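Side-chain contact in LYND (Lyngbya aestuarii, PDB 4V1T), which probably catalyses ATP-dependent cyclodehydration of precursor peptides, turning cysteines into thiazolines as a YcaO-family cyanobactin heterocyclase: residues R484-A487 against S488-I491. Numbering follows the deposited sequence.
Sequences RFDA and SQAI
Asp486 and Gln489 stand at the two ends of a tight local turn in the loop between helix 467-473 and strand 491-498, a polar bend with an apolar contact between its flanking residues. The backbone bond that closes it runs from Gln489 N to Asp486 O (3.0 Å). With CG anti to the backbone N (chi1 -175°), the Asp486 carboxylate reaches over the following residues, and its OD1 is gripped twice by Ser488: by OG at 2.7 Å and by the backbone N at 3.2 Å. Both donors come from the same face of the carboxylate, well out of its plane. The type I beta turn 486-489 thus incorporates an Asx turn at its start, with side chain and main chain of one aspartate each accepting an N-H. Gln489, its chain bent at chi2, turns its amide nearly perpendicular to the carboxylate, and NE2 makes a weak bond to Asp486 OD2 at 3.4 Å. Were the Asp486 carboxylate cut back to the methyl of an alanine here, Ser488 OG would probably be set free to turn and Ser488 N would lose this acceptor, the bend then relying on its main-chain bond. A water donates to both Ala487 O (2.8 Å) and Gln489 O (2.9 Å), linking the carbonyls within the bend. Beyond the turn, Ile491 CD1 meets the edge of the Phe485 ring in its plane, though the modelled 3.2 Å to CE1 is unusually short and its exact value doubtful. The same ring makes edge-to-face contacts with His452 and Phe524, while the Ile491 backbone pairs with Ala441 as the chain enters the antiparallel sheet of the YcaO region.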
loop_
_atom_site.group_PDB
_atom_site.type_symbol
_atom_site.label_atom_id
_atom_site.label_comp_id
_atom_site.label_asym_id
_atom_site.label_seq_id
_atom_site.Cartn_x
_atom_site.Cartn_y
_atom_site.Cartn_z
ATOM N N ARG B 484 0.811 -11.816 48.025
ATOM C CA ARG B 484 1.009 -13.255 48.039
ATOM C C ARG B 484 -0.256 -13.972 47.628
ATOM O O ARG B 484 -1.351 -13.457 47.763
ATOM C CB ARG B 484 1.473 -13.745 49.417
ATOM C CG ARG B 484 2.952 -13.501 49.668
ATOM C CD ARG B 484 3.507 -14.429 50.719
ATOM N NE ARG B 484 4.231 -15.553 50.129
ATOM C CZ ARG B 484 5.557 -15.692 50.108
ATOM N NH1 ARG B 484 6.359 -14.781 50.647
ATOM N NH2 ARG B 484 6.086 -16.764 49.547
ATOM N N PHE B 485 -0.087 -15.173 47.109
ATOM C CA PHE B 485 -1.208 -15.998 46.720
ATOM C C PHE B 485 -1.795 -16.746 47.914
ATOM O O PHE B 485 -1.182 -17.681 48.421
ATOM C CB PHE B 485 -0.749 -16.991 45.674
ATOM C CG PHE B 485 -1.816 -17.937 45.243
ATOM C CD1 PHE B 485 -2.875 -17.487 44.494
ATOM C CD2 PHE B 485 -1.753 -19.278 45.577
ATOM C CE1 PHE B 485 -3.857 -18.346 44.088
ATOM C CE2 PHE B 485 -2.735 -20.149 45.172
ATOM C CZ PHE B 485 -3.794 -19.683 44.430
ATOM N N ASP B 486 -2.972 -16.321 48.366
ATOM C CA ASP B 486 -3.722 -17.046 49.401
ATOM C C ASP B 486 -4.370 -18.301 48.813
ATOM O O ASP B 486 -5.442 -18.245 48.196
ATOM C CB ASP B 486 -4.782 -16.144 50.031
ATOM C CG ASP B 486 -5.506 -16.809 51.192
ATOM O OD1 ASP B 486 -5.067 -17.885 51.642
ATOM O OD2 ASP B 486 -6.513 -16.248 51.664
ATOM N N ALA B 487 -3.716 -19.439 49.019
ATOM C CA ALA B 487 -4.151 -20.698 48.426
ATOM C C ALA B 487 -5.500 -21.165 48.973
ATOM O O ALA B 487 -6.128 -22.061 48.404
ATOM C CB ALA B 487 -3.098 -21.764 48.646
ATOM N N SER B 488 -5.949 -20.562 50.070
ATOM C CA SER B 488 -7.246 -20.909 50.641
ATOM C C SER B 488 -8.385 -20.335 49.802
ATOM O O SER B 488 -9.510 -20.806 49.883
ATOM C CB SER B 488 -7.352 -20.404 52.080
ATOM O OG SER B 488 -7.498 -18.998 52.111
ATOM N N GLN B 489 -8.087 -19.324 48.996
ATOM C CA GLN B 489 -9.105 -18.667 48.189
ATOM C C GLN B 489 -9.452 -19.473 46.946
ATOM O O GLN B 489 -8.568 -19.975 46.254
ATOM C CB GLN B 489 -8.641 -17.276 47.763
ATOM C CG GLN B 489 -8.431 -16.299 48.906
ATOM C CD GLN B 489 -9.722 -15.939 49.616
ATOM O OE1 GLN B 489 -10.814 -16.233 49.136
ATOM N NE2 GLN B 489 -9.599 -15.298 50.768
ATOM N N ALA B 490 -10.747 -19.593 46.670
ATOM C CA ALA B 490 -11.203 -20.126 45.401
ATOM C C ALA B 490 -10.899 -19.080 44.336
ATOM O O ALA B 490 -11.097 -17.890 44.553
ATOM C CB ALA B 490 -12.681 -20.448 45.439
ATOM N N ILE B 491 -10.398 -19.530 43.193
ATOM C CA ILE B 491 -9.980 -18.626 42.122
ATOM C C ILE B 491 -10.299 -19.256 40.786
ATOM O O ILE B 491 -10.705 -20.411 40.723
ATOM C CB ILE B 491 -8.476 -18.324 42.186
ATOM C CG1 ILE B 491 -7.690 -19.625 42.013
ATOM C CG2 ILE B 491 -8.137 -17.628 43.507
ATOM C CD1 ILE B 491 -6.216 -19.466 42.159
HETATM O O HOH W 1 -6.637 -22.001 45.676
#